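Local coordinates for TRAP dicarboxylate ABC transporter, substrate-binding protein (Roseobacter denitrificans, PDB 4OVQ), which binds beta-D-glucuronate in the periplasm and probably delivers it to a TRAP transporter as its solute-binding protein, at residues Y212-L226 and S276-I290. Numbering follows the deposited sequence.
Sequences YESTGHFEVAGFYSL and SRAAVEAAGVVVNEI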
ATOM      1  N   TYR A 212      10.746   1.112   5.329  1.00 13.06           N
ATOM      2  CA  TYR A 212      12.194   1.033   5.110  1.00 12.87           C
ATOM      3  C   TYR A 212      12.882   0.915   6.460  1.00 17.90           C
ATOM      4  O   TYR A 212      13.798   0.124   6.652  1.00 15.80           O
ATOM      5  CB  TYR A 212      12.648   2.292   4.401  1.00 14.01           C
ATOM      6  CG  TYR A 212      14.131   2.489   4.160  1.00 14.88           C
ATOM      7  CD1 TYR A 212      14.884   1.530   3.487  1.00 13.70           C
ATOM      8  CD2 TYR A 212      14.770   3.682   4.530  1.00 15.82           C
ATOM      9  CE1 TYR A 212      16.217   1.741   3.229  1.00 16.08           C
ATOM     10  CE2 TYR A 212      16.118   3.874   4.290  1.00 16.72           C
ATOM     11  CZ  TYR A 212      16.825   2.904   3.641  1.00 16.97           C
ATOM     12  OH  TYR A 212      18.153   3.132   3.394  1.00 17.01           O
ATOM     13  N   GLU A 213      12.377   1.682   7.420  1.00 15.42           N
ATOM     14  CA  GLU A 213      12.939   1.673   8.747  1.00 16.95           C
ATOM     15  C   GLU A 213      12.532   0.425   9.547  1.00 16.15           C
ATOM     16  O   GLU A 213      13.394  -0.303  10.022  1.00 24.65           O
ATOM     17  CB  GLU A 213      12.562   2.990   9.441  1.00 17.85           C
ATOM     18  CG  GLU A 213      13.123   3.165  10.815  1.00 24.35           C
ATOM     19  CD  GLU A 213      12.121   2.775  11.867  1.00 26.42           C
ATOM     20  OE1 GLU A 213      11.015   3.369  11.911  1.00 26.39           O
ATOM     21  OE2 GLU A 213      12.417   1.838  12.611  1.00 34.00           O
ATOM     22  N   SER A 214      11.231   0.124   9.649  1.00 11.68           N
ATOM     23  CA  SER A 214      10.725  -0.932  10.556  1.00 17.15           C
ATOM     24  C   SER A 214      11.149  -2.372  10.250  1.00 21.31           C
ATOM     25  O   SER A 214      11.235  -3.203  11.147  1.00 27.20           O
ATOM     26  CB  SER A 214       9.194  -0.857  10.702  1.00 22.96           C
ATOM     27  OG  SER A 214       8.529  -1.274   9.521  1.00 21.03           O
ATOM     28  N   THR A 215      11.397  -2.670   8.974  1.00 17.49           N
ATOM     29  CA  THR A 215      11.740  -4.016   8.524  1.00 17.42           C
ATOM     30  C   THR A 215      13.237  -4.288   8.644  1.00 13.84           C
ATOM     31  O   THR A 215      13.679  -5.426   8.452  1.00 17.44           O
ATOM     32  CB  THR A 215      11.430  -4.168   7.028  1.00 14.65           C
ATOM     33  OG1 THR A 215      12.142  -3.130   6.323  1.00 15.64           O
ATOM     34  CG2 THR A 215       9.903  -4.120   6.761  1.00 12.86           C
ATOM     35  N   GLY A 216      13.978  -3.216   8.883  1.00 18.50           N
ATOM     36  CA  GLY A 216      15.429  -3.291   8.939  1.00 21.39           C
ATOM     37  C   GLY A 216      16.096  -3.139   7.581  1.00 14.22           C
ATOM     38  O   GLY A 216      17.325  -3.210   7.474  1.00 14.69           O
ATOM     39  N   HIS A 217      15.309  -2.898   6.534  1.00 13.82           N
ATOM     40  CA  HIS A 217      15.899  -2.851   5.208  1.00 10.56           C
ATOM     41  C   HIS A 217      17.003  -1.794   5.136  1.00 14.53           C
ATOM     42  O   HIS A 217      18.001  -1.967   4.432  1.00 13.81           O
ATOM     43  CB  HIS A 217      14.853  -2.550   4.120  1.00  9.79           C
ATOM     44  CG  HIS A 217      13.841  -3.632   3.926  1.00 11.25           C
ATOM     45  ND1 HIS A 217      12.716  -3.460   3.153  1.00 10.50           N
ATOM     46  CD2 HIS A 217      13.769  -4.889   4.423  1.00  9.80           C
ATOM     47  CE1 HIS A 217      11.988  -4.562   3.192  1.00  9.05           C
ATOM     48  NE2 HIS A 217      12.601  -5.444   3.961  1.00 10.59           N
ATOM     49  N   PHE A 218      16.861  -0.711   5.887  1.00 15.36           N
ATOM     50  CA  PHE A 218      17.839   0.363   5.810  1.00 15.74           C
ATOM     51  C   PHE A 218      19.231  -0.120   6.238  1.00 14.53           C
ATOM     52  O   PHE A 218      20.217   0.446   5.795  1.00 19.49           O
ATOM     53  CB  PHE A 218      17.375   1.567   6.632  1.00 17.71           C
ATOM     54  CG  PHE A 218      17.530   1.399   8.108  1.00 20.27           C
ATOM     55  CD1 PHE A 218      16.583   0.743   8.861  1.00 20.26           C
ATOM     56  CD2 PHE A 218      18.636   1.924   8.753  1.00 19.22           C
ATOM     57  CE1 PHE A 218      16.734   0.613  10.241  1.00 21.36           C
ATOM     58  CE2 PHE A 218      18.792   1.797  10.097  1.00 19.48           C
ATOM     59  CZ  PHE A 218      17.868   1.149  10.854  1.00 19.06           C
ATOM     60  N   GLU A 219      19.304  -1.147   7.090  1.00 16.72           N
ATOM     61  CA  GLU A 219      20.602  -1.687   7.560  1.00 20.04           C
ATOM     62  C   GLU A 219      21.340  -2.467   6.486  1.00 23.09           C
ATOM     63  O   GLU A 219      22.552  -2.661   6.565  1.00 23.80           O
ATOM     64  CB  GLU A 219      20.416  -2.627   8.758  1.00 22.97           C
ATOM     65  CG  GLU A 219      19.899  -1.969  10.036  1.00 21.52           C
ATOM     66  CD  GLU A 219      20.960  -1.129  10.734  1.00 23.62           C
ATOM     67  OE1 GLU A 219      22.077  -1.010  10.176  1.00 24.62           O
ATOM     68  OE2 GLU A 219      20.687  -0.594  11.835  1.00 28.27           O
ATOM     69  N   VAL A 220      20.592  -2.930   5.494  1.00 17.71           N
ATOM     70  CA  VAL A 220      21.136  -3.773   4.435  1.00 21.57           C
ATOM     71  C   VAL A 220      20.985  -3.157   3.041  1.00 23.54           C
ATOM     72  O   VAL A 220      21.332  -3.799   2.058  1.00 20.52           O
ATOM     73  CB  VAL A 220      20.505  -5.194   4.445  1.00 19.16           C
ATOM     74  CG1 VAL A 220      20.939  -5.973   5.678  1.00 19.78           C
ATOM     75  CG2 VAL A 220      18.973  -5.150   4.385  1.00 21.96           C
ATOM     76  N   ALA A 221      20.485  -1.914   2.993  1.00 17.72           N
ATOM     77  CA  ALA A 221      20.291  -1.133   1.770  1.00 12.78           C
ATOM     78  C   ALA A 221      20.353   0.372   2.095  1.00 15.62           C
ATOM     79  O   ALA A 221      19.328   1.061   2.150  1.00 14.12           O
ATOM     80  CB  ALA A 221      18.942  -1.488   1.135  1.00 16.90           C
ATOM     81  N   GLY A 222      21.553   0.913   2.290  1.00 19.40           N
ATOM     82  CA  GLY A 222      21.663   2.245   2.872  1.00 16.88           C
ATOM     83  C   GLY A 222      21.640   3.479   1.989  1.00 19.16           C
ATOM     84  O   GLY A 222      21.975   4.578   2.474  1.00 25.07           O
ATOM     85  N   PHE A 223      21.288   3.332   0.718  1.00 16.73           N
ATOM     86  CA  PHE A 223      21.000   4.494  -0.135  1.00 21.17           C
ATOM     87  C   PHE A 223      19.489   4.577  -0.353  1.00 20.79           C
ATOM     88  O   PHE A 223      18.882   3.622  -0.837  1.00 17.53           O
ATOM     89  CB  PHE A 223      21.691   4.386  -1.501  1.00 19.90           C
ATOM     90  CG  PHE A 223      23.190   4.441  -1.438  1.00 23.99           C
ATOM     91  CD1 PHE A 223      23.842   5.653  -1.313  1.00 24.53           C
ATOM     92  CD2 PHE A 223      23.936   3.288  -1.519  1.00 21.41           C
ATOM     93  CE1 PHE A 223      25.217   5.705  -1.257  1.00 21.77           C
ATOM     94  CE2 PHE A 223      25.309   3.334  -1.467  1.00 23.67           C
ATOM     95  CZ  PHE A 223      25.944   4.543  -1.331  1.00 21.62           C
ATOM     96  N   TYR A 224      18.881   5.709  -0.013  1.00 19.49           N
ATOM     97  CA  TYR A 224      17.447   5.912  -0.227  1.00 16.15           C
ATOM     98  C   TYR A 224      17.291   7.106  -1.160  1.00 21.54           C
ATOM     99  O   TYR A 224      17.792   8.212  -0.886  1.00 23.48           O
ATOM    100  CB  TYR A 224      16.742   6.155   1.102  1.00 17.05           C
ATOM    101  CG  TYR A 224      15.217   6.125   1.095  1.00 17.03           C
ATOM    102  CD1 TYR A 224      14.485   7.281   0.855  1.00 16.66           C
ATOM    103  CD2 TYR A 224      14.517   4.958   1.401  1.00 16.34           C
ATOM    104  CE1 TYR A 224      13.087   7.269   0.882  1.00 16.13           C
ATOM    105  CE2 TYR A 224      13.131   4.924   1.429  1.00 19.13           C
ATOM    106  CZ  TYR A 224      12.416   6.085   1.161  1.00 16.39           C
ATOM    107  OH  TYR A 224      11.040   6.074   1.209  1.00 16.52           O
ATOM    108  N   SER A 225      16.626   6.876  -2.279  1.00 18.30           N
ATOM    109  CA  SER A 225      16.482   7.868  -3.336  1.00 17.16           C
ATOM    110  C   SER A 225      15.016   8.202  -3.525  1.00 22.00           C
ATOM    111  O   SER A 225      14.222   7.328  -3.863  1.00 17.97           O
ATOM    112  CB  SER A 225      17.064   7.340  -4.661  1.00 16.20           C
ATOM    113  OG  SER A 225      18.453   7.076  -4.574  1.00 18.95           O
ATOM    114  N   LEU A 226      14.673   9.478  -3.338  1.00 21.26           N
ATOM    115  CA  LEU A 226      13.292   9.949  -3.291  1.00 16.17           C
ATOM    116  C   LEU A 226      12.615  10.075  -4.647  1.00 19.59           C
ATOM    117  O   LEU A 226      12.219  11.166  -5.078  1.00 20.08           O
ATOM    118  CB  LEU A 226      13.203  11.283  -2.533  1.00 19.37           C
ATOM    119  CG  LEU A 226      13.489  11.126  -1.036  1.00 20.98           C
ATOM    120  CD1 LEU A 226      14.002  12.401  -0.399  1.00 25.33           C
ATOM    121  CD2 LEU A 226      12.247  10.657  -0.292  1.00 19.21           C
ATOM    122  N   SER A 276      10.784   8.093  11.416  1.00 18.65           N
ATOM    123  CA  SER A 276      11.459   7.017  10.683  1.00 14.72           C
ATOM    124  C   SER A 276      12.584   7.572   9.850  1.00 15.61           C
ATOM    125  O   SER A 276      13.711   7.067   9.870  1.00 19.95           O
ATOM    126  CB  SER A 276      10.448   6.271   9.768  1.00 13.92           C
ATOM    127  OG  SER A 276       9.655   5.447  10.567  1.00 20.20           O
ATOM    128  N   ARG A 277      12.274   8.593   9.069  1.00 18.77           N
ATOM    129  CA  ARG A 277      13.294   9.176   8.229  1.00 23.72           C
ATOM    130  C   ARG A 277      14.469   9.684   9.081  1.00 24.58           C
ATOM    131  O   ARG A 277      15.639   9.514   8.715  1.00 22.46           O
ATOM    132  CB  ARG A 277      12.725  10.315   7.396  1.00 20.20           C
ATOM    133  CG  ARG A 277      13.801  10.940   6.544  1.00 27.45           C
ATOM    134  CD  ARG A 277      13.380  12.197   5.846  1.00 23.65           C
ATOM    135  NE  ARG A 277      14.511  12.774   5.128  1.00 21.08           N
ATOM    136  CZ  ARG A 277      14.413  13.448   3.990  1.00 21.32           C
ATOM    137  NH1 ARG A 277      13.225  13.672   3.447  1.00 25.50           N
ATOM    138  NH2 ARG A 277      15.509  13.923   3.408  1.00 30.97           N
ATOM    139  N   ALA A 278      14.155  10.288  10.225  1.00 25.90           N
ATOM    140  CA  ALA A 278      15.209  10.857  11.062  1.00 25.01           C
ATOM    141  C   ALA A 278      16.081   9.772  11.684  1.00 28.13           C
ATOM    142  O   ALA A 278      17.309   9.904  11.757  1.00 24.31           O
ATOM    143  CB  ALA A 278      14.609  11.732  12.135  1.00 25.35           C
ATOM    144  N   ALA A 279      15.453   8.691  12.126  1.00 23.35           N
ATOM    145  CA  ALA A 279      16.193   7.601  12.737  1.00 27.96           C
ATOM    146  C   ALA A 279      17.134   6.913  11.744  1.00 28.47           C
ATOM    147  O   ALA A 279      18.249   6.511  12.109  1.00 25.34           O
ATOM    148  CB  ALA A 279      15.239   6.602  13.364  1.00 30.39           C
ATOM    149  N   VAL A 280      16.724   6.766  10.485  1.00 23.96           N
ATOM    150  CA  VAL A 280      17.617   6.076   9.549  1.00 23.80           C
ATOM    151  C   VAL A 280      18.727   6.989   9.019  1.00 28.29           C
ATOM    152  O   VAL A 280      19.816   6.504   8.715  1.00 24.27           O
ATOM    153  CB  VAL A 280      16.868   5.383   8.364  1.00 24.68           C
ATOM    154  CG1 VAL A 280      15.734   4.561   8.885  1.00 23.30           C
ATOM    155  CG2 VAL A 280      16.369   6.405   7.352  1.00 19.81           C
ATOM    156  N   GLU A 281      18.446   8.287   8.896  1.00 26.77           N
ATOM    157  CA  GLU A 281      19.463   9.272   8.504  1.00 31.28           C
ATOM    158  C   GLU A 281      20.541   9.325   9.577  1.00 33.35           C
ATOM    159  O   GLU A 281      21.733   9.446   9.279  1.00 27.40           O
ATOM    160  CB  GLU A 281      18.838  10.664   8.294  1.00 31.23           C
ATOM    161  CG  GLU A 281      18.590  11.054   6.820  1.00 29.46           C
ATOM    162  CD  GLU A 281      17.479  12.080   6.647  1.00 35.17           C
ATOM    163  OE1 GLU A 281      16.699  12.283   7.600  1.00 38.22           O
ATOM    164  OE2 GLU A 281      17.363  12.682   5.557  1.00 36.56           O
ATOM    165  N   ALA A 282      20.126   9.200  10.831  1.00 30.49           N
ATOM    166  CA  ALA A 282      21.077   9.247  11.936  1.00 30.65           C
ATOM    167  C   ALA A 282      21.950   7.990  11.950  1.00 32.83           C
ATOM    168  O   ALA A 282      23.095   8.026  12.389  1.00 39.04           O
ATOM    169  CB  ALA A 282      20.344   9.392  13.245  1.00 28.81           C
ATOM    170  N   ALA A 283      21.401   6.884  11.461  1.00 26.57           N
ATOM    171  CA  ALA A 283      22.086   5.599  11.470  1.00 21.60           C
ATOM    172  C   ALA A 283      23.019   5.468  10.287  1.00 21.62           C
ATOM    173  O   ALA A 283      23.746   4.483  10.166  1.00 29.06           O
ATOM    174  CB  ALA A 283      21.070   4.486  11.449  1.00 24.67           C
ATOM    175  N   GLY A 284      22.989   6.463   9.414  1.00 22.85           N
ATOM    176  CA  GLY A 284      23.987   6.571   8.375  1.00 22.17           C
ATOM    177  C   GLY A 284      23.458   6.468   6.968  1.00 24.96           C
ATOM    178  O   GLY A 284      24.237   6.462   6.024  1.00 27.46           O
ATOM    179  N   VAL A 285      22.140   6.367   6.818  1.00 27.79           N
ATOM    180  CA  VAL A 285      21.570   6.269   5.486  1.00 25.82           C
ATOM    181  C   VAL A 285      21.895   7.512   4.691  1.00 25.55           C
ATOM    182  O   VAL A 285      21.804   8.645   5.188  1.00 28.91           O
ATOM    183  CB  VAL A 285      20.035   6.061   5.498  1.00 24.44           C
ATOM    184  CG1 VAL A 285      19.469   6.216   4.083  1.00 24.63           C
ATOM    185  CG2 VAL A 285      19.714   4.702   6.086  1.00 20.16           C
ATOM    186  N   VAL A 286      22.298   7.287   3.450  1.00 23.52           N
ATOM    187  CA  VAL A 286      22.586   8.363   2.523  1.00 26.43           C
ATOM    188  C   VAL A 286      21.375   8.638   1.653  1.00 24.59           C
ATOM    189  O   VAL A 286      21.002   7.811   0.817  1.00 24.34           O
ATOM    190  CB  VAL A 286      23.774   8.009   1.618  1.00 27.59           C
ATOM    191  CG1 VAL A 286      23.953   9.084   0.556  1.00 31.23           C
ATOM    192  CG2 VAL A 286      25.038   7.835   2.444  1.00 33.58           C
ATOM    193  N   VAL A 287      20.769   9.807   1.852  1.00 20.57           N
ATOM    194  CA  VAL A 287      19.540  10.161   1.160  1.00 21.67           C
ATOM    195  C   VAL A 287      19.827  11.105   0.005  1.00 31.85           C
ATOM    196  O   VAL A 287      20.656  12.019   0.120  1.00 32.63           O
ATOM    197  CB  VAL A 287      18.542  10.853   2.119  1.00 22.29           C
ATOM    198  CG1 VAL A 287      17.222  11.113   1.434  1.00 19.96           C
ATOM    199  CG2 VAL A 287      18.335  10.020   3.363  1.00 23.64           C
ATOM    200  N   ASN A 288      19.151  10.878  -1.111  1.00 21.92           N
ATOM    201  CA  ASN A 288      19.156  11.840  -2.203  1.00 23.72           C
ATOM    202  C   ASN A 288      17.752  12.112  -2.766  1.00 22.15           C
ATOM    203  O   ASN A 288      16.881  11.237  -2.797  1.00 18.09           O
ATOM    204  CB  ASN A 288      20.110  11.400  -3.319  1.00 24.99           C
ATOM    205  CG  ASN A 288      19.614  10.189  -4.060  1.00 22.49           C
ATOM    206  OD1 ASN A 288      19.664   9.080  -3.538  1.00 24.59           O
ATOM    207  ND2 ASN A 288      19.145  10.388  -5.289  1.00 18.33           N
ATOM    208  N   GLU A 289      17.530  13.366  -3.153  1.00 23.09           N
ATOM    209  CA  GLU A 289      16.367  13.754  -3.930  1.00 19.87           C
ATOM    210  C   GLU A 289      16.612  13.389  -5.388  1.00 19.83           C
ATOM    211  O   GLU A 289      17.752  13.207  -5.802  1.00 20.03           O
ATOM    212  CB  GLU A 289      16.125  15.271  -3.820  1.00 24.31           C
ATOM    213  CG  GLU A 289      15.923  15.790  -2.400  1.00 24.13           C
ATOM    214  CD  GLU A 289      14.499  15.659  -1.924  1.00 32.40           C
ATOM    215  OE1 GLU A 289      13.665  15.156  -2.701  1.00 28.30           O
ATOM    216  OE2 GLU A 289      14.209  16.069  -0.777  1.00 33.36           O
ATOM    217  N   ILE A 290      15.531  13.268  -6.152  1.00 19.60           N
ATOM    218  CA  ILE A 290      15.615  13.108  -7.608  1.00 25.77           C
ATOM    219  C   ILE A 290      15.113  14.401  -8.271  1.00 30.21           C
ATOM    220  O   ILE A 290      13.900  14.616  -8.403  1.00 30.08           O
ATOM    221  CB  ILE A 290      14.785  11.903  -8.125  1.00 26.47           C
ATOM    222  CG1 ILE A 290      15.373  10.587  -7.594  1.00 24.09           C
ATOM    223  CG2 ILE A 290      14.744  11.911  -9.661  1.00 27.22           C
ATOM    224  CD1 ILE A 290      14.918   9.311  -8.330  1.00 25.80           C
TER
HETATM  225  O   HOH W   1      22.914   1.569   9.459  1.00 29.12           O
HETATM  226  O   HOH W   2      13.068  13.691  -5.031  1.00 25.76           O
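Strands 223-226 and 286-289 pair in parallel, and Val280 and Val285 pack against Tyr212, Glu213 and Phe218. The fold is that of a TRAP solute-binding protein, and strand 286-289 is an outermost strand of its four-stranded mixed sheet. Val280 is a bump on helix 248-282. Its CG1 sits over one face of the Phe218 ring, 3.9 Å from the centroid, a CH-pi contact. The same methyl presses on Glu213 CG at 3.5 Å, while CG2 meets Tyr212 CE2. Ala283 CB meets the Phe218 ring at its edge. After the Schellman motif at Gly284, Val285 fills the hollow between Tyr212, Phe218 CB and Gly222 O. Its CG1 comes to the ring edge, 3.4 Å from Tyr212 OH. That hydroxyl donates to Ala221 O and so ties the helix to the loop just before strand 223-226. Tyr212 also lies near the glucuronate-binding Asn207. Between helices 209-214 and 248-282, Ser276 OG donates to the anti lone pair of Glu213 OE1, which Arg272 also salt-bridges. In the sheet, Val286 N hydrogen-bonds to Gly222 O and Leu226 N to Asn288 O. Between them, Tyr224 N donates to Val286 O and Tyr224 O accepts from Asn288 N. Leu226 CD1 rests against Val287 CG1 at 3.9 Å. On the Phe223 side, Val286 CB lies beside Phe223 CD1. Farther along, Ser225 OG donates in the carbonyl plane to Asn288 OD1 at 2.6 Å.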